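Local coordinates for carbonic anhydrase (Coccomyxa sp. PA, PDB 3UCJ), which probably catalyses the reversible hydration of carbon dioxide to hydrogencarbonate and a proton, using one zinc ion per subunit, at residues Y88-L93 with S168-A173; P40-I45 with F58-G63; N164-P169 with L181-I186. All coordinates share one frame; numbering follows the deposited sequence. Where two conformers were deposited one is given.

Overall arrangement
All three contacts lie around one mixed sheet of a beta-class carbonic anhydrase. Along the chain, contact 2 closes first, within the crossover from strand 42-47 to strand 65-70; contact 1 then opens on helix 80-92, and contacts 1 and 3 overlap at S168 and P169, where helix 146-167 gives way to helix 169-176. The centres of contact 1 and contact 3 are about 10 Å apart; that of contact 2 is about 16 Å from contact 3 and about 17 Å from contact 1. L93 packs on P40, V90 on L181, and F58 on I186. Contacts 2 and 3 touch the third subunit, contacts 1 and 3 the second, and contact 1 holds Y88 of the inhibitor pocket, tying the core to subunit interfaces.

Contact 1: Y88-L93 with S168-A173; sequences YTVDHL and SPIVQA. With AZM (5-acetamido-1,3,4-thiadiazole-2-sulfonamide), chain I.
V90 and I170 meet through a single methyl group: I170 CG2 lies 3.6 Å from V90 CB and 3.8 Å from both CG1 and CG2 of V90. These near-equal distances put the methyl over the fork of the valine, with the two side chains crossing obliquely. On I170 this branch stands anti to the backbone N while CG1 takes the other direction (chi1 -63°), which explains why CG2 alone makes the touch. D91 comes in from the flank, its OD1 being 4.2 Å from I170 CG2. A water donates to D91 OD1 and to I170 O, over 2.6 and 2.8 Å, and D91 OD1 also forms a salt bridge with R177. The contact joins two helices, 80-92 and 169-176. The first widens into a pi-type turn, where Y88 O accepts from both H92 N and L93 N; the second starts at the N-cap S168, whose OG accepts from V171 N with an N-H...OG angle of 161°. Y88 faces away from this packing and, with Q38 and F66, lines the acetazolamide pocket from this chain. C2 of the inhibitor stands 3.2 Å above one face of its ring, offset toward the rim. The hydroxyl is hydrogen-bonded to a glycerol, probably from the crystallisation liquor. A serine in place of Y88 removes the ring, and the thiadiazole, left without that face, would probably be freer to shift. T123 of the neighbouring third subunit packs on the same ring, consistent with an active-site cleft at a subunit interface, as in other beta-class enzymes.

Contact 2: P40-I45 with F58-G63; sequences PEYLYI and FNMAPG
Part of a beta-alpha-beta crossover, this contact sets P40, just before strand 42-47, and Y42 and Y44 on it, against G63, M60 and F58 of the loop that leads from helix 54-57 to the neighbouring parallel strand 65-70. The pairing of Y42 with M60 is a CH-pi contact. M60 CE stands 4.1 Å from the centroid of the Y42 ring, 30° off its normal, and so is off-centre; the nearest ring atom is Y42 CD2, at 3.7 Å. The methionine is extended beyond CG, which carries the methyl across to the tyrosine, and the two side chains cross at about a right angle. Y44 meets F58 more loosely: Y44 CD1 lies near the plane of the F58 ring, at its edge, 4.2 Å from F58 CE1. Between F58 and M60 the helix is closed by a Schellman motif, with N59, at positive phi, as its C-prime residue. At the other end P40 packs on the carbonyl of G63, with P40 CA 3.1 Å and P40 CB 3.5 Å from G63 O. P40 N also lies near that oxygen, but as a proline nitrogen it cannot donate. G63 has backbone angles at which a CB would collide with the carbonyl oxygen of P62, reason enough for a glycine. L12 of the third subunit packs on Y42, F58 and M60, while the side chain of Y44 lies about 6 Å from that of the zinc ligand C47.

Contact 3: N164-P169 with L181-I186; sequences NVCASP and LSVHGI
V165 and C166, near the end of helix 146-167, pack on V183 of strand 182-189, so that the helix lies against one face of the central mixed sheet. All contact between the two segments is apolar and converges on V183. V165 CG1, anti to its own backbone N (chi1 164°), approaches V183 CG1 to 3.7 Å and V183 CG2 to 3.9 Å, with the valines crossing at a slant. The other residue brings sulfur, C166 SG lying 4.0 Å from V183 CB and equally far from both methyls, hence centred on the isopropyl group. V165 also touches I98 and V100 of strand 97-103, which extends the packing to the next strand, and W175 and L216 pack on C166.

Polar bonds hold each segment separately. On the helix, V165 O is gripped twice by S168, first from its backbone N at 3.1 Å, at the break between helices 146-167 and 169-176. On the strand, S182 and H184 point to the face away from the helix, where L9 of the third subunit packs on H184. S182 OG and H184 NE2 are hydrogen-bonded at 2.7 Å, and S182 OG has an outside partner in H97 ND1 of the adjacent strand 97-103. The S168 hydroxyl donates in the carbonyl plane to a lone pair of V165 O, with OG 2.7 Å from O and a C=O...OG angle of 142°.

Contact 1: Y88-L93 with S168-A173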
loop_
_atom_site.group_PDB
_atom_site.type_symbol
_atom_site.label_atom_id
_atom_site.label_comp_id
_atom_site.label_asym_id
_atom_site.label_seq_id
_atom_site.Cartn_x
_atom_site.Cartn_y
_atom_site.Cartn_z
ATOM N N TYR A 88 4.276 -13.021 10.336
ATOM C CA TYR A 88 4.633 -14.436 10.172
ATOM C C TYR A 88 5.707 -14.913 11.203
ATOM O O TYR A 88 5.551 -15.993 11.831
ATOM C CB TYR A 88 5.032 -14.794 8.728
ATOM C CG TYR A 88 5.318 -16.288 8.648
ATOM C CD1 TYR A 88 4.265 -17.190 8.810
ATOM C CD2 TYR A 88 6.601 -16.752 8.478
ATOM C CE1 TYR A 88 4.493 -18.604 8.789
ATOM C CE2 TYR A 88 6.858 -18.149 8.408
ATOM C CZ TYR A 88 5.744 -19.063 8.615
ATOM O OH TYR A 88 6.036 -20.430 8.572
ATOM N N THR A 89 6.750 -14.096 11.385
ATOM C CA THR A 89 7.843 -14.433 12.259
ATOM C C THR A 89 7.404 -14.407 13.721
ATOM O O THR A 89 7.795 -15.336 14.455
ATOM C CB THR A 89 9.122 -13.547 12.136
ATOM O OG1 THR A 89 8.721 -12.193 12.324
ATOM C CG2 THR A 89 9.758 -13.793 10.724
ATOM N N VAL A 90 6.621 -13.408 14.125
ATOM C CA VAL A 90 6.293 -13.263 15.542
ATOM C C VAL A 90 5.212 -14.316 15.902
ATOM O O VAL A 90 5.290 -14.987 16.967
ATOM C CB VAL A 90 5.810 -11.839 15.893
ATOM C CG1 VAL A 90 5.216 -11.764 17.272
ATOM C CG2 VAL A 90 6.977 -10.766 15.769
ATOM N N ASP A 91 4.201 -14.426 15.059
ATOM C CA ASP A 91 3.027 -15.222 15.422
ATOM C C ASP A 91 3.194 -16.708 15.119
ATOM O O ASP A 91 2.641 -17.592 15.879
ATOM C CB ASP A 91 1.788 -14.717 14.735
ATOM C CG ASP A 91 1.338 -13.358 15.231
ATOM O OD1 ASP A 91 1.907 -12.784 16.183
ATOM O OD2 ASP A 91 0.309 -12.879 14.722
ATOM N N HIS A 92 3.901 -17.064 14.049
ATOM C CA HIS A 92 3.987 -18.446 13.653
ATOM C C HIS A 92 5.321 -19.036 13.928
ATOM O O HIS A 92 5.442 -20.120 14.516
ATOM C CB HIS A 92 3.675 -18.588 12.179
ATOM C CG HIS A 92 2.258 -18.312 11.841
ATOM N ND1 HIS A 92 1.315 -19.309 11.723
ATOM C CD2 HIS A 92 1.632 -17.160 11.520
ATOM C CE1 HIS A 92 0.158 -18.783 11.358
ATOM N NE2 HIS A 92 0.323 -17.478 11.244
ATOM N N LEU A 93 6.374 -18.338 13.573
ATOM C CA LEU A 93 7.672 -18.903 13.901
ATOM C C LEU A 93 8.099 -18.739 15.389
ATOM O O LEU A 93 9.075 -19.397 15.794
ATOM C CB LEU A 93 8.739 -18.325 13.003
ATOM C CG LEU A 93 8.555 -18.662 11.511
ATOM C CD1 LEU A 93 9.791 -18.163 10.753
ATOM C CD2 LEU A 93 8.426 -20.241 11.261
ATOM N N SER A 168 4.041 -1.601 16.907
ATOM C CA SER A 168 3.286 -2.308 15.914
ATOM C C SER A 168 2.220 -3.163 16.552
ATOM O O SER A 168 2.443 -3.683 17.667
ATOM C CB SER A 168 4.120 -3.182 15.039
ATOM O OG SER A 168 4.803 -4.302 15.709
ATOM N N PRO A 169 1.091 -3.340 15.852
ATOM C CA PRO A 169 0.041 -4.175 16.476
ATOM C C PRO A 169 0.546 -5.568 16.742
ATOM O O PRO A 169 0.116 -6.175 17.746
ATOM C CB PRO A 169 -1.103 -4.169 15.429
ATOM C CG PRO A 169 -0.924 -2.820 14.703
ATOM C CD PRO A 169 0.609 -2.671 14.630
ATOM N N ILE A 170 1.425 -6.083 15.919
ATOM C CA ILE A 170 1.938 -7.432 15.998
ATOM C C ILE A 170 2.757 -7.542 17.299
ATOM O O ILE A 170 2.547 -8.475 18.064
ATOM C CB ILE A 170 2.900 -7.775 14.811
ATOM C CG1 ILE A 170 2.184 -7.717 13.394
ATOM C CG2 ILE A 170 3.629 -9.123 15.079
ATOM C CD1 ILE A 170 0.822 -8.239 13.352
ATOM N N VAL A 171 3.730 -6.635 17.487
ATOM C CA VAL A 171 4.605 -6.716 18.700
ATOM C C VAL A 171 3.819 -6.451 19.981
ATOM O O VAL A 171 4.090 -7.116 21.044
ATOM C CB VAL A 171 5.823 -5.789 18.555
ATOM C CG1 VAL A 171 6.564 -5.662 19.883
ATOM C CG2 VAL A 171 6.724 -6.309 17.526
ATOM N N GLN A 172 2.879 -5.507 19.892
ATOM C CA GLN A 172 2.086 -5.086 21.015
ATOM C C GLN A 172 1.180 -6.273 21.424
ATOM O O GLN A 172 1.061 -6.571 22.633
ATOM C CB GLN A 172 1.239 -3.884 20.742
ATOM C CG GLN A 172 2.028 -2.544 20.870
ATOM C CD GLN A 172 2.460 -2.310 22.337
ATOM O OE1 GLN A 172 1.636 -2.480 23.272
ATOM N NE2 GLN A 172 3.725 -1.947 22.540
ATOM N N ALA A 173 0.599 -6.965 20.441
ATOM C CA ALA A 173 -0.240 -8.120 20.751
ATOM C C ALA A 173 0.610 -9.242 21.397
ATOM O O ALA A 173 0.111 -9.876 22.346
ATOM C CB ALA A 173 -1.038 -8.593 19.492
HETATM C C1 AZM I . 6.832 -18.595 4.711
HETATM C C2 AZM I . 4.583 -18.920 5.546
HETATM C C3 AZM I . 2.414 -17.979 5.510
HETATM C C4 AZM I . 1.009 -17.923 6.037
HETATM N N1 AZM I . 8.910 -19.224 3.109
HETATM N N2 AZM I . 5.323 -19.995 5.724
HETATM N N3 AZM I . 6.726 -19.828 5.276
HETATM N N4 AZM I . 3.243 -18.976 5.854
HETATM O O1 AZM I . 9.236 -18.031 5.250
HETATM O O2 AZM I . 7.842 -16.876 3.481
HETATM O O3 AZM I . 2.776 -17.093 4.729
HETATM S S1 AZM I . 8.379 -18.136 4.106
HETATM S S2 AZM I . 5.398 -17.653 4.769
HETATM O O HOH W 1 0.893 -10.704 17.426
#

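Contact 2: P40-I45 with F58-G63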
loop_
_atom_site.group_PDB
_atom_site.type_symbol
_atom_site.label_atom_id
_atom_site.label_comp_id
_atom_site.label_asym_id
_atom_site.label_seq_id
_atom_site.Cartn_x
_atom_site.Cartn_y
_atom_site.Cartn_z
ATOM N N PRO A 40 14.142 -20.034 12.878
ATOM C CA PRO A 40 15.059 -18.945 13.169
ATOM C C PRO A 40 14.668 -18.330 14.478
ATOM O O PRO A 40 13.470 -18.248 14.793
ATOM C CB PRO A 40 14.753 -17.935 11.969
ATOM C CG PRO A 40 13.311 -18.168 11.707
ATOM C CD PRO A 40 13.342 -19.738 11.669
ATOM N N GLU A 41 15.667 -17.835 15.216
ATOM C CA GLU A 41 15.361 -17.078 16.389
ATOM C C GLU A 41 15.282 -15.560 16.142
ATOM O O GLU A 41 14.867 -14.853 17.031
ATOM C CB GLU A 41 16.409 -17.331 17.482
ATOM C CG GLU A 41 16.210 -18.777 18.017
ATOM C CD GLU A 41 17.108 -19.059 19.189
ATOM O OE1 GLU A 41 16.571 -19.674 20.164
ATOM O OE2 GLU A 41 18.306 -18.642 19.109
ATOM N N TYR A 42 15.707 -15.109 14.957
ATOM C CA TYR A 42 15.861 -13.657 14.695
ATOM C C TYR A 42 14.981 -13.284 13.446
ATOM O O TYR A 42 14.892 -14.077 12.509
ATOM C CB TYR A 42 17.280 -13.357 14.292
ATOM C CG TYR A 42 18.258 -13.445 15.458
ATOM C CD1 TYR A 42 18.457 -12.342 16.306
ATOM C CD2 TYR A 42 18.939 -14.652 15.709
ATOM C CE1 TYR A 42 19.322 -12.403 17.394
ATOM C CE2 TYR A 42 19.841 -14.741 16.792
ATOM C CZ TYR A 42 20.002 -13.618 17.633
ATOM O OH TYR A 42 20.842 -13.715 18.674
ATOM N N LEU A 43 14.319 -12.144 13.544
ATOM C CA LEU A 43 13.911 -11.377 12.289
ATOM C C LEU A 43 14.897 -10.219 12.173
ATOM O O LEU A 43 15.121 -9.549 13.157
ATOM C CB LEU A 43 12.543 -10.839 12.541
ATOM C CG LEU A 43 12.063 -9.720 11.494
ATOM C CD1 LEU A 43 11.985 -10.333 10.146
ATOM C CD2 LEU A 43 10.702 -9.232 11.904
ATOM N N TYR A 44 15.382 -9.905 10.954
ATOM C CA TYR A 44 16.216 -8.743 10.771
ATOM C C TYR A 44 15.407 -7.900 9.734
ATOM O O TYR A 44 14.909 -8.443 8.755
ATOM C CB TYR A 44 17.513 -9.162 10.180
ATOM C CG TYR A 44 18.403 -8.096 9.551
ATOM C CD1 TYR A 44 19.477 -7.551 10.247
ATOM C CD2 TYR A 44 18.197 -7.671 8.202
ATOM C CE1 TYR A 44 20.339 -6.616 9.642
ATOM C CE2 TYR A 44 19.028 -6.778 7.623
ATOM C CZ TYR A 44 20.096 -6.236 8.327
ATOM O OH TYR A 44 20.880 -5.305 7.690
ATOM N N ILE A 45 15.323 -6.616 10.033
ATOM C CA ILE A 45 14.716 -5.592 9.106
ATOM C C ILE A 45 15.879 -4.624 8.857
ATOM O O ILE A 45 16.395 -3.992 9.856
ATOM C CB ILE A 45 13.654 -4.857 9.806
ATOM C CG1 ILE A 45 12.481 -5.813 10.202
ATOM C CG2 ILE A 45 13.079 -3.692 8.852
ATOM C CD1 ILE A 45 11.491 -5.228 11.194
ATOM N N PHE A 58 26.672 -11.344 10.191
ATOM C CA PHE A 58 26.592 -11.966 11.476
ATOM C C PHE A 58 27.148 -13.397 11.450
ATOM O O PHE A 58 26.969 -14.109 12.463
ATOM C CB PHE A 58 25.151 -12.023 12.017
ATOM C CG PHE A 58 24.611 -10.676 12.435
ATOM C CD1 PHE A 58 23.449 -10.144 11.830
ATOM C CD2 PHE A 58 25.264 -9.928 13.417
ATOM C CE1 PHE A 58 22.969 -8.894 12.224
ATOM C CE2 PHE A 58 24.787 -8.649 13.799
ATOM C CZ PHE A 58 23.659 -8.136 13.182
ATOM N N ASN A 59 27.723 -13.827 10.324
ATOM C CA ASN A 59 28.195 -15.234 10.173
ATOM C C ASN A 59 27.151 -16.267 10.546
ATOM O O ASN A 59 27.414 -17.199 11.362
ATOM C CB ASN A 59 29.437 -15.450 11.075
ATOM C CG ASN A 59 30.341 -16.623 10.603
ATOM O OD1 ASN A 59 30.378 -17.004 9.419
ATOM N ND2 ASN A 59 31.098 -17.168 11.549
ATOM N N MET A 60 25.956 -16.100 9.998
ATOM C CA MET A 60 24.831 -17.010 10.262
ATOM C C MET A 60 24.650 -17.993 9.154
ATOM O O MET A 60 24.950 -17.685 7.958
ATOM C CB MET A 60 23.554 -16.238 10.425
ATOM C CG MET A 60 23.555 -15.570 11.758
ATOM S SD MET A 60 22.139 -14.485 11.854
ATOM C CE MET A 60 21.964 -14.269 13.617
ATOM N N ALA A 61 24.180 -19.186 9.526
ATOM C CA ALA A 61 24.041 -20.241 8.534
ATOM C C ALA A 61 22.575 -20.221 8.086
ATOM O O ALA A 61 21.747 -19.590 8.748
ATOM C CB ALA A 61 24.426 -21.619 9.156
ATOM N N PRO A 62 22.231 -20.943 7.013
ATOM C CA PRO A 62 20.783 -20.969 6.686
ATOM C C PRO A 62 19.819 -21.375 7.833
ATOM O O PRO A 62 20.110 -22.328 8.609
ATOM C CB PRO A 62 20.721 -21.978 5.527
ATOM C CG PRO A 62 22.061 -21.824 4.824
ATOM C CD PRO A 62 23.055 -21.560 5.951
ATOM N N GLY A 63 18.685 -20.701 7.992
ATOM C CA GLY A 63 17.745 -21.118 9.060
ATOM C C GLY A 63 17.822 -20.304 10.358
ATOM O O GLY A 63 17.026 -20.528 11.295
#

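Contact 3: N164-P169 with L181-I186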
loop_
_atom_site.group_PDB
_atom_site.type_symbol
_atom_site.label_atom_id
_atom_site.label_comp_id
_atom_site.label_asym_id
_atom_site.label_seq_id
_atom_site.Cartn_x
_atom_site.Cartn_y
_atom_site.Cartn_z
ATOM N N ASN A 164 8.717 2.135 15.882
ATOM C CA ASN A 164 7.600 1.609 15.066
ATOM C C ASN A 164 7.412 0.081 15.254
ATOM O O ASN A 164 6.286 -0.392 15.288
ATOM C CB ASN A 164 7.854 1.913 13.568
ATOM C CG ASN A 164 7.623 3.415 13.287
ATOM O OD1 ASN A 164 6.967 4.060 14.092
ATOM N ND2 ASN A 164 8.284 3.988 12.271
ATOM N N VAL A 165 8.512 -0.642 15.360
ATOM C CA VAL A 165 8.424 -2.113 15.556
ATOM C C VAL A 165 7.764 -2.314 16.969
ATOM O O VAL A 165 6.775 -3.082 17.110
ATOM C CB VAL A 165 9.793 -2.755 15.476
ATOM C CG1 VAL A 165 9.816 -4.262 16.078
ATOM C CG2 VAL A 165 10.351 -2.792 14.008
ATOM N N CYS A 166 8.257 -1.629 18.011
ATOM C CA CYS A 166 7.645 -1.768 19.323
ATOM C C CYS A 166 6.169 -1.388 19.403
ATOM O O CYS A 166 5.374 -2.042 20.136
ATOM C CB CYS A 166 8.411 -0.996 20.428
ATOM S SG CYS A 166 10.084 -1.581 20.587
ATOM N N ALA A 167 5.751 -0.366 18.651
ATOM C CA ALA A 167 4.376 0.084 18.621
ATOM C C ALA A 167 3.476 -0.677 17.634
ATOM O O ALA A 167 2.270 -0.412 17.572
ATOM C CB ALA A 167 4.357 1.581 18.192
ATOM N N SER A 168 4.041 -1.601 16.907
ATOM C CA SER A 168 3.286 -2.308 15.914
ATOM C C SER A 168 2.220 -3.163 16.552
ATOM O O SER A 168 2.443 -3.683 17.667
ATOM C CB SER A 168 4.120 -3.182 15.039
ATOM O OG SER A 168 4.803 -4.302 15.709
ATOM N N PRO A 169 1.091 -3.340 15.852
ATOM C CA PRO A 169 0.041 -4.175 16.476
ATOM C C PRO A 169 0.546 -5.568 16.742
ATOM O O PRO A 169 0.116 -6.175 17.746
ATOM C CB PRO A 169 -1.103 -4.169 15.429
ATOM C CG PRO A 169 -0.924 -2.820 14.703
ATOM C CD PRO A 169 0.609 -2.671 14.630
ATOM N N LEU A 181 9.835 -11.423 23.493
ATOM C CA LEU A 181 10.191 -10.813 22.176
ATOM C C LEU A 181 11.028 -9.610 22.516
ATOM O O LEU A 181 10.565 -8.745 23.187
ATOM C CB LEU A 181 8.865 -10.443 21.471
ATOM C CG LEU A 181 9.058 -9.985 19.971
ATOM C CD1 LEU A 181 9.850 -10.955 19.125
ATOM C CD2 LEU A 181 7.624 -9.779 19.505
ATOM N N SER A 182 12.242 -9.542 22.019
ATOM C CA SER A 182 13.051 -8.363 22.178
ATOM C C SER A 182 13.291 -7.604 20.816
ATOM O O SER A 182 13.291 -8.228 19.772
ATOM C CB SER A 182 14.401 -8.758 22.752
ATOM O OG SER A 182 15.188 -9.539 21.884
ATOM N N VAL A 183 13.590 -6.311 20.911
ATOM C CA VAL A 183 13.750 -5.416 19.706
ATOM C C VAL A 183 15.044 -4.650 19.957
ATOM O O VAL A 183 15.315 -4.213 21.106
ATOM C CB VAL A 183 12.553 -4.500 19.594
ATOM C CG1 VAL A 183 12.677 -3.600 18.280
ATOM C CG2 VAL A 183 11.218 -5.325 19.564
ATOM N N HIS A 184 15.901 -4.648 18.947
ATOM C CA HIS A 184 17.254 -4.088 18.971
ATOM C C HIS A 184 17.515 -3.050 17.927
ATOM O O HIS A 184 17.319 -3.336 16.711
ATOM C CB HIS A 184 18.230 -5.228 18.780
ATOM C CG HIS A 184 17.964 -6.376 19.719
ATOM N ND1 HIS A 184 18.587 -6.494 20.950
ATOM C CD2 HIS A 184 17.054 -7.385 19.655
ATOM C CE1 HIS A 184 18.134 -7.571 21.570
ATOM N NE2 HIS A 184 17.192 -8.122 20.819
ATOM N N GLY A 185 17.945 -1.862 18.351
ATOM C CA GLY A 185 18.381 -0.880 17.397
ATOM C C GLY A 185 19.850 -0.985 17.120
ATOM O O GLY A 185 20.656 -0.767 18.046
ATOM N N ILE A 186 20.254 -1.338 15.909
ATOM C CA ILE A 186 21.668 -1.449 15.580
ATOM C C ILE A 186 21.986 -0.714 14.283
ATOM O O ILE A 186 21.057 -0.315 13.496
ATOM C CB ILE A 186 22.100 -2.927 15.454
ATOM C CG1 ILE A 186 21.199 -3.686 14.427
ATOM C CG2 ILE A 186 21.976 -3.618 16.754
ATOM C CD1 ILE A 186 21.801 -5.092 13.994
#